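Local atomic coordinates of ThiJ/PfpI domain protein (Brachyspira murdochii, PDB entry 4HCJ), a protein that is of uncertain function, probably a hydrolase of the DJ-1/PfpI family with an alpha-beta-alpha sandwich fold, and binds metal ions. Residues I10-Y24 with T38-L52. Numbering follows the deposited sequence.
Sequences ILYVMSGQNFQDEEY and TKVSSTFIGTAQGKL
Strands 10-13 and 38-42 pair in parallel as the two strands of a beta-alpha-beta unit whose crossover is helix 21-33, within the alpha-beta-alpha sandwich of the DJ-1/PfpI family. K39 N donates to I10 O, Y12 N to K39 O, S41 N to Y12 O and M14 N to S41 O. Y12 O is gripped twice, by S41 N and by S41 OG (2.9 Å), with OG set between the backbone N and the carbonyl carbon (chi1 69°), which turns it back to Y12 O. At the end of strand 38-42, S42 OG donates to M14 O, just past strand 10-13, in the plane of that carbonyl.

Along the Y12 side chain, CB lies 3.6 Å from K39 O, which sits at the ring edge, 3.5 Å from CD2; CE2 meets T38 CB at 3.6 Å, and OH at the tip hydrogen-bonds S27 OG. The selenomethionine M14 bridges the two halves of the contact: its CE lies 4.0 Å from V40 CG1, over the centres of both the Y24 and F19 rings. V40 CG2 in turn meets Y24 CE1 at 3.5 Å, while Y24 OH hydrogen-bonds T56.

On the opposite face of F19, G50 CA makes a CH-pi contact 3.6 Å from the ring centroid. With the ring gone, as in an alanine here, M14 CE and G50 CA would probably face each other across a gap. Past it, F19 O accepts from K51 N, and D21, at the start of helix 21-33, ties down the end of segment 38-52: OD1 bonds G54 N, whereas OD2 receives L52 N at 2.8 Å from above the carboxylate plane, with an N-H...O angle of 171°.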
ATOM      1  N   ILE A  10      -9.103   5.170   4.126  1.00  6.34           N
ATOM      2  CA  ILE A  10      -7.992   4.408   3.573  1.00  6.19           C
ATOM      3  C   ILE A  10      -6.999   4.082   4.682  1.00  6.12           C
ATOM      4  O   ILE A  10      -6.653   4.949   5.485  1.00  6.75           O
ATOM      5  CB  ILE A  10      -7.296   5.186   2.437  1.00  6.43           C
ATOM      6  CG1 ILE A  10      -8.240   5.359   1.248  1.00  6.83           C
ATOM      7  CG2 ILE A  10      -5.980   4.508   2.008  1.00  6.97           C
ATOM      8  CD1 ILE A  10      -7.691   6.273   0.171  1.00  7.35           C
ATOM      9  N   LEU A  11      -6.539   2.836   4.714  1.00  5.66           N
ATOM     10  CA  LEU A  11      -5.524   2.374   5.653  1.00  5.78           C
ATOM     11  C   LEU A  11      -4.156   2.290   4.997  1.00  5.24           C
ATOM     12  O   LEU A  11      -4.038   1.671   3.928  1.00  6.00           O
ATOM     13  CB  LEU A  11      -5.876   0.976   6.144  1.00  6.26           C
ATOM     14  CG  LEU A  11      -4.855   0.322   7.078  1.00  7.01           C
ATOM     15  CD1 LEU A  11      -4.788   1.062   8.423  1.00  7.98           C
ATOM     16  CD2 LEU A  11      -5.175  -1.142   7.271  1.00  8.19           C
ATOM     17  N   TYR A  12      -3.129   2.859   5.622  1.00  5.37           N
ATOM     18  CA  TYR A  12      -1.756   2.583   5.253  1.00  5.01           C
ATOM     19  C   TYR A  12      -1.180   1.454   6.105  1.00  4.95           C
ATOM     20  O   TYR A  12      -1.469   1.353   7.305  1.00  5.55           O
ATOM     21  CB  TYR A  12      -0.891   3.811   5.458  1.00  5.63           C
ATOM     22  CG  TYR A  12      -1.114   4.962   4.518  1.00  5.41           C
ATOM     23  CD1 TYR A  12      -0.565   4.950   3.241  1.00  5.51           C
ATOM     24  CD2 TYR A  12      -1.857   6.076   4.905  1.00  5.88           C
ATOM     25  CE1 TYR A  12      -0.723   6.005   2.374  1.00  5.76           C
ATOM     26  CE2 TYR A  12      -2.012   7.156   4.043  1.00  5.75           C
ATOM     27  CZ  TYR A  12      -1.446   7.115   2.783  1.00  5.58           C
ATOM     28  OH  TYR A  12      -1.595   8.211   1.964  1.00  6.34           O
ATOM     29  N   VAL A  13      -0.337   0.640   5.486  1.00  5.17           N
ATOM     30  CA  VAL A  13       0.534  -0.308   6.173  1.00  5.52           C
ATOM     31  C   VAL A  13       1.960   0.092   5.835  1.00  5.53           C
ATOM     32  O   VAL A  13       2.315   0.161   4.652  1.00  5.88           O
ATOM     33  CB  VAL A  13       0.261  -1.756   5.690  1.00  6.08           C
ATOM     34  CG1 VAL A  13       1.356  -2.712   6.145  1.00  7.00           C
ATOM     35  CG2 VAL A  13      -1.118  -2.219   6.161  1.00  6.46           C
HETATM   36  N   MSE A  14       2.784   0.376   6.846  1.00  5.50           N
HETATM   37  CA  MSE A  14       4.147   0.806   6.567  1.00  6.20           C
HETATM   38  C   MSE A  14       5.029   0.594   7.771  1.00  5.93           C
HETATM   39  O   MSE A  14       4.555   0.391   8.899  1.00  6.35           O
HETATM   40  CB  MSE A  14       4.186   2.267   6.086  1.00  7.53           C
HETATM   41  CG  MSE A  14       3.887   3.302   7.151  1.00  7.57           C
HETATM   42 SE   MSE A  14       3.282   4.917   6.217  0.80  6.44          SE
HETATM   43  CE  MSE A  14       3.691   6.228   7.561  1.00  8.73           C
ATOM     44  N   SER A  15       6.333   0.608   7.529  0.63  6.51           N
ATOM     45  CA  SER A  15       7.317   0.489   8.593  0.63  7.08           C
ATOM     46  C   SER A  15       7.367   1.771   9.422  0.63  7.36           C
ATOM     47  O   SER A  15       7.312   2.884   8.882  0.63  8.02           O
ATOM     48  CB  SER A  15       8.693   0.155   8.005  0.63  8.04           C
ATOM     49  OG  SER A  15       9.135   1.153   7.099  0.63  7.55           O
ATOM     50  N   GLY A  16       7.510   1.601  10.733  1.00  7.51           N
ATOM     51  CA  GLY A  16       7.555   2.723  11.652  1.00  9.08           C
ATOM     52  C   GLY A  16       8.803   3.565  11.504  1.00  9.93           C
ATOM     53  O   GLY A  16       8.811   4.733  11.876  1.00 14.19           O
ATOM     54  N   GLN A  17       9.875   2.986  10.997  0.61  8.68           N
ATOM     55  CA  GLN A  17      11.040   3.783  10.657  0.61  9.21           C
ATOM     56  C   GLN A  17      11.452   3.477   9.237  0.61  8.23           C
ATOM     57  O   GLN A  17      11.364   2.335   8.781  0.61  9.02           O
ATOM     58  CB  GLN A  17      12.194   3.513  11.611  0.61 11.09           C
ATOM     59  CG  GLN A  17      11.787   3.439  13.094  0.61 11.80           C
ATOM     60  CD  GLN A  17      11.327   4.761  13.734  0.61 12.76           C
ATOM     61  OE1 GLN A  17      11.385   5.817  13.126  0.61 14.58           O
ATOM     62  NE2 GLN A  17      10.821   4.670  14.944  0.61 13.98           N
ATOM     63  N   ASN A  18      11.887   4.515   8.543  1.00  7.63           N
ATOM     64  CA  ASN A  18      12.408   4.411   7.192  1.00  7.70           C
ATOM     65  C   ASN A  18      11.394   3.994   6.142  1.00  6.91           C
ATOM     66  O   ASN A  18      11.755   3.407   5.119  1.00  7.19           O
ATOM     67  CB  ASN A  18      13.661   3.539   7.145  1.00  9.87           C
ATOM     68  CG  ASN A  18      14.787   4.162   7.916  1.00 14.10           C
ATOM     69  OD1 ASN A  18      14.917   5.386   7.955  1.00 14.01           O
ATOM     70  ND2 ASN A  18      15.574   3.342   8.584  1.00 19.75           N
ATOM     71  N   PHE A  19      10.126   4.359   6.350  1.00  7.04           N
ATOM     72  CA  PHE A  19       9.171   4.315   5.254  1.00  6.53           C
ATOM     73  C   PHE A  19       9.533   5.392   4.220  1.00  6.56           C
ATOM     74  O   PHE A  19      10.233   6.365   4.509  1.00  6.78           O
ATOM     75  CB  PHE A  19       7.733   4.474   5.760  1.00  7.03           C
ATOM     76  CG  PHE A  19       7.408   5.850   6.324  1.00  6.70           C
ATOM     77  CD1 PHE A  19       6.974   6.877   5.490  1.00  7.03           C
ATOM     78  CD2 PHE A  19       7.539   6.109   7.683  1.00  7.42           C
ATOM     79  CE1 PHE A  19       6.671   8.138   5.998  1.00  7.36           C
ATOM     80  CE2 PHE A  19       7.238   7.369   8.202  1.00  7.28           C
ATOM     81  CZ  PHE A  19       6.811   8.386   7.360  1.00  7.38           C
ATOM     82  N   GLN A  20       9.045   5.207   3.000  1.00  6.14           N
ATOM     83  CA  GLN A  20       9.370   6.127   1.922  1.00  6.45           C
ATOM     84  C   GLN A  20       8.508   7.382   2.023  1.00  6.41           C
ATOM     85  O   GLN A  20       7.306   7.339   1.745  1.00  6.81           O
ATOM     86  CB  GLN A  20       9.178   5.445   0.565  1.00  6.80           C
ATOM     87  CG  GLN A  20       9.773   6.225  -0.588  1.00  7.38           C
ATOM     88  CD  GLN A  20      11.280   6.206  -0.570  1.00  7.81           C
ATOM     89  OE1 GLN A  20      11.891   5.135  -0.509  1.00  8.74           O
ATOM     90  NE2 GLN A  20      11.893   7.387  -0.578  1.00  9.50           N
ATOM     91  N   ASP A  21       9.117   8.501   2.420  1.00  6.62           N
ATOM     92  CA  ASP A  21       8.345   9.703   2.718  1.00  7.41           C
ATOM     93  C   ASP A  21       7.393  10.100   1.595  1.00  7.20           C
ATOM     94  O   ASP A  21       6.221  10.380   1.846  1.00  7.74           O
ATOM     95  CB  ASP A  21       9.267  10.903   3.009  1.00  7.87           C
ATOM     96  CG  ASP A  21      10.185  10.686   4.191  1.00  7.94           C
ATOM     97  OD1 ASP A  21      10.224  11.566   5.082  1.00  8.69           O
ATOM     98  OD2 ASP A  21      10.885   9.654   4.208  1.00  7.76           O
ATOM     99  N   GLU A  22       7.883  10.160   0.360  1.00  7.07           N
ATOM    100  CA  GLU A  22       7.060  10.720  -0.704  1.00  7.78           C
ATOM    101  C   GLU A  22       5.825   9.869  -0.936  1.00  7.03           C
ATOM    102  O   GLU A  22       4.735  10.368  -1.210  1.00  6.92           O
ATOM    103  CB  GLU A  22       7.844  10.780  -2.014  1.00  9.58           C
ATOM    104  CG  GLU A  22       9.136  11.565  -1.955  1.00 10.95           C
ATOM    105  CD  GLU A  22      10.362  10.692  -1.709  1.00 10.06           C
ATOM    106  OE1 GLU A  22      10.282   9.716  -0.921  1.00  9.26           O
ATOM    107  OE2 GLU A  22      11.423  10.977  -2.318  1.00 10.92           O
ATOM    108  N   GLU A  23       6.010   8.559  -0.852  1.00  6.62           N
ATOM    109  CA  GLU A  23       4.909   7.633  -1.117  1.00  6.72           C
ATOM    110  C   GLU A  23       3.774   7.858  -0.140  1.00  6.91           C
ATOM    111  O   GLU A  23       2.599   7.835  -0.533  1.00  8.02           O
ATOM    112  CB  GLU A  23       5.394   6.183  -1.044  1.00  6.44           C
ATOM    113  CG  GLU A  23       6.396   5.809  -2.132  1.00  6.45           C
ATOM    114  CD  GLU A  23       6.982   4.419  -1.971  1.00  6.54           C
ATOM    115  OE1 GLU A  23       6.584   3.713  -1.031  1.00  6.89           O
ATOM    116  OE2 GLU A  23       7.848   4.033  -2.798  1.00  7.55           O
ATOM    117  N   TYR A  24       4.119   8.085   1.131  1.00  6.07           N
ATOM    118  CA  TYR A  24       3.130   8.368   2.149  1.00  6.36           C
ATOM    119  C   TYR A  24       2.582   9.797   2.042  1.00  6.26           C
ATOM    120  O   TYR A  24       1.371   9.991   1.880  1.00  6.36           O
ATOM    121  CB  TYR A  24       3.710   8.119   3.557  1.00  6.66           C
ATOM    122  CG  TYR A  24       2.766   8.566   4.657  1.00  6.28           C
ATOM    123  CD1 TYR A  24       1.582   7.873   4.927  1.00  6.75           C
ATOM    124  CD2 TYR A  24       3.052   9.695   5.415  1.00  6.56           C
ATOM    125  CE1 TYR A  24       0.719   8.297   5.914  1.00  6.94           C
ATOM    126  CE2 TYR A  24       2.194  10.119   6.416  1.00  6.88           C
ATOM    127  CZ  TYR A  24       1.030   9.416   6.662  1.00  7.10           C
ATOM    128  OH  TYR A  24       0.192   9.846   7.663  1.00  8.09           O
ATOM    129  N   THR A  38      -7.408   9.086   6.154  1.00  7.36           N
ATOM    130  CA  THR A  38      -6.381   8.049   6.224  1.00  6.78           C
ATOM    131  C   THR A  38      -6.003   7.732   7.657  1.00  6.71           C
ATOM    132  O   THR A  38      -6.079   8.590   8.552  1.00  7.69           O
ATOM    133  CB  THR A  38      -5.099   8.423   5.418  1.00  7.40           C
ATOM    134  OG1 THR A  38      -4.414   9.517   6.043  1.00  8.40           O
ATOM    135  CG2 THR A  38      -5.414   8.779   3.971  1.00  8.18           C
ATOM    136  N   LYS A  39      -5.607   6.484   7.867  0.55  6.38           N
ATOM    137  CA  LYS A  39      -5.001   6.042   9.108  0.55  6.25           C
ATOM    138  C   LYS A  39      -3.734   5.288   8.757  0.55  5.46           C
ATOM    139  O   LYS A  39      -3.611   4.740   7.656  0.55  5.80           O
ATOM    140  CB  LYS A  39      -5.945   5.121   9.889  0.55  7.90           C
ATOM    141  CG  LYS A  39      -7.266   5.767  10.282  0.55  9.91           C
ATOM    142  CD  LYS A  39      -7.076   6.795  11.373  0.55 11.68           C
ATOM    143  CE  LYS A  39      -8.421   7.355  11.824  0.55 15.17           C
ATOM    144  NZ  LYS A  39      -9.389   6.255  12.068  0.55 21.21           N
ATOM    145  N   VAL A  40      -2.804   5.249   9.705  1.00  5.53           N
ATOM    146  CA  VAL A  40      -1.568   4.483   9.563  1.00  5.61           C
ATOM    147  C   VAL A  40      -1.586   3.312  10.533  1.00  5.56           C
ATOM    148  O   VAL A  40      -1.826   3.497  11.736  1.00  5.92           O
ATOM    149  CB  VAL A  40      -0.329   5.363   9.840  1.00  6.57           C
ATOM    150  CG1 VAL A  40       0.936   4.529   9.913  1.00  7.26           C
ATOM    151  CG2 VAL A  40      -0.193   6.448   8.791  1.00  7.65           C
ATOM    152  N   SER A  41      -1.293   2.125  10.006  1.00  5.43           N
ATOM    153  CA  SER A  41      -0.993   0.955  10.827  1.00  5.56           C
ATOM    154  C   SER A  41       0.473   0.574  10.708  1.00  5.51           C
ATOM    155  O   SER A  41       1.088   0.690   9.637  1.00  5.88           O
ATOM    156  CB  SER A  41      -1.899  -0.241  10.524  1.00  6.14           C
ATOM    157  OG  SER A  41      -1.664  -0.820   9.249  1.00  6.24           O
ATOM    158  N   SER A  42       1.026   0.113  11.823  1.00  5.34           N
ATOM    159  CA  SER A  42       2.415  -0.311  11.875  1.00  5.65           C
ATOM    160  C   SER A  42       2.593  -1.229  13.075  1.00  5.94           C
ATOM    161  O   SER A  42       1.638  -1.804  13.597  1.00  6.61           O
ATOM    162  CB  SER A  42       3.361   0.898  11.903  1.00  6.32           C
ATOM    163  OG  SER A  42       4.706   0.516  11.674  1.00  6.81           O
ATOM    164  N   THR A  43       3.839  -1.364  13.526  1.00  6.62           N
ATOM    165  CA  THR A  43       4.179  -2.345  14.537  1.00  7.25           C
ATOM    166  C   THR A  43       4.098  -1.815  15.964  1.00  7.17           C
ATOM    167  O   THR A  43       4.219  -2.599  16.903  1.00  8.15           O
ATOM    168  CB  THR A  43       5.587  -2.896  14.287  1.00  8.22           C
ATOM    169  OG1 THR A  43       6.494  -1.796  14.163  1.00  9.00           O
ATOM    170  CG2 THR A  43       5.649  -3.748  13.018  1.00  8.92           C
ATOM    171  N   PHE A  44       3.894  -0.516  16.131  1.00  7.33           N
ATOM    172  CA  PHE A  44       3.747   0.081  17.459  1.00  7.76           C
ATOM    173  C   PHE A  44       2.876   1.318  17.334  1.00  7.40           C
ATOM    174  O   PHE A  44       2.776   1.883  16.247  1.00  7.96           O
ATOM    175  CB  PHE A  44       5.110   0.430  18.083  1.00  8.33           C
ATOM    176  CG  PHE A  44       5.856   1.540  17.367  1.00  9.57           C
ATOM    177  CD1 PHE A  44       5.761   2.859  17.800  1.00 11.37           C
ATOM    178  CD2 PHE A  44       6.646   1.262  16.261  1.00  9.79           C
ATOM    179  CE1 PHE A  44       6.449   3.873  17.135  1.00 13.29           C
ATOM    180  CE2 PHE A  44       7.331   2.265  15.593  1.00 11.55           C
ATOM    181  CZ  PHE A  44       7.235   3.571  16.034  1.00 13.07           C
ATOM    182  N   ILE A  45       2.289   1.755  18.445  1.00  7.75           N
ATOM    183  CA  ILE A  45       1.523   2.999  18.475  1.00  8.12           C
ATOM    184  C   ILE A  45       2.469   4.109  18.907  1.00  8.02           C
ATOM    185  O   ILE A  45       3.024   4.086  20.018  1.00  9.56           O
ATOM    186  CB  ILE A  45       0.340   2.920  19.474  1.00  9.20           C
ATOM    187  CG1 ILE A  45      -0.610   1.777  19.100  1.00 10.44           C
ATOM    188  CG2 ILE A  45      -0.382   4.260  19.549  1.00  9.78           C
ATOM    189  CD1 ILE A  45      -1.177   1.907  17.736  1.00 11.12           C
ATOM    190  N   GLY A  46       2.634   5.108  18.060  1.00  7.62           N
ATOM    191  CA  GLY A  46       3.524   6.210  18.369  1.00  7.47           C
ATOM    192  C   GLY A  46       3.985   6.872  17.091  1.00  7.43           C
ATOM    193  O   GLY A  46       3.357   6.724  16.045  1.00  8.77           O
ATOM    194  N   THR A  47       5.101   7.575  17.164  1.00  6.90           N
ATOM    195  CA  THR A  47       5.549   8.398  16.056  1.00  7.21           C
ATOM    196  C   THR A  47       6.431   7.615  15.102  1.00  7.53           C
ATOM    197  O   THR A  47       7.444   7.044  15.520  1.00  8.14           O
ATOM    198  CB  THR A  47       6.302   9.620  16.582  1.00  8.51           C
ATOM    199  OG1 THR A  47       5.469  10.283  17.537  1.00  8.66           O
ATOM    200  CG2 THR A  47       6.665  10.550  15.430  1.00  9.93           C
ATOM    201  N   ALA A  48       6.025   7.585  13.836  1.00  7.70           N
ATOM    202  CA  ALA A  48       6.806   7.005  12.753  1.00  8.22           C
ATOM    203  C   ALA A  48       7.716   8.060  12.133  1.00  8.16           C
ATOM    204  O   ALA A  48       7.392   9.251  12.133  1.00  9.22           O
ATOM    205  CB  ALA A  48       5.883   6.459  11.692  1.00  8.94           C
ATOM    206  N   GLN A  49       8.854   7.633  11.594  1.00  8.74           N
ATOM    207  CA  GLN A  49       9.769   8.570  10.939  1.00 10.84           C
ATOM    208  C   GLN A  49      10.238   8.002   9.610  1.00  8.59           C
ATOM    209  O   GLN A  49      10.710   6.869   9.536  1.00  9.22           O
ATOM    210  CB  GLN A  49      10.970   8.887  11.822  1.00 15.61           C
ATOM    211  CG  GLN A  49      11.933   9.867  11.196  1.00 20.34           C
ATOM    212  CD  GLN A  49      13.109  10.151  12.107  1.00 25.75           C
ATOM    213  OE1 GLN A  49      12.957  10.782  13.152  1.00 24.26           O
ATOM    214  NE2 GLN A  49      14.288   9.672  11.726  1.00 32.21           N
ATOM    215  N   GLY A  50      10.099   8.808   8.564  1.00  8.02           N
ATOM    216  CA  GLY A  50      10.455   8.383   7.229  1.00  7.62           C
ATOM    217  C   GLY A  50      11.950   8.373   7.020  1.00  6.93           C
ATOM    218  O   GLY A  50      12.712   8.975   7.783  1.00  7.49           O
ATOM    219  N   LYS A  51      12.371   7.702   5.958  1.00  6.83           N
ATOM    220  CA  LYS A  51      13.759   7.732   5.534  1.00  7.70           C
ATOM    221  C   LYS A  51      14.320   9.153   5.480  1.00  7.53           C
ATOM    222  O   LYS A  51      15.466   9.377   5.862  1.00  8.98           O
ATOM    223  CB  LYS A  51      13.892   7.090   4.151  1.00  9.44           C
ATOM    224  CG  LYS A  51      15.318   7.221   3.614  1.00 12.71           C
ATOM    225  CD  LYS A  51      15.500   6.749   2.205  1.00 14.97           C
ATOM    226  CE  LYS A  51      16.875   7.144   1.662  1.00 17.22           C
ATOM    227  NZ  LYS A  51      17.118   6.553   0.321  1.00 19.41           N
ATOM    228  N   LEU A  52      13.514  10.097   5.004  1.00  6.91           N
ATOM    229  CA  LEU A  52      13.966  11.467   4.790  1.00  7.80           C
ATOM    230  C   LEU A  52      13.631  12.392   5.955  1.00  8.71           C
ATOM    231  O   LEU A  52      13.807  13.603   5.841  1.00 10.01           O
ATOM    232  CB  LEU A  52      13.420  12.033   3.477  1.00  7.78           C
ATOM    233  CG  LEU A  52      13.745  11.184   2.249  1.00  9.03           C
ATOM    234  CD1 LEU A  52      13.059  11.753   1.009  1.00 10.54           C
ATOM    235  CD2 LEU A  52      15.263  11.050   2.051  1.00 10.16           C
TER
HETATM  236  O   HOH W   1       7.695  -1.140  11.662  1.00 13.87           O
HETATM  237  O   HOH W   2      17.266   7.625   6.906  1.00 31.60           O
HETATM  238  O   HOH W   3      14.860   7.061  -1.046  1.00 12.76           O
HETATM  239  O   HOH W   4      -2.366   8.969   7.794  1.00 10.53           O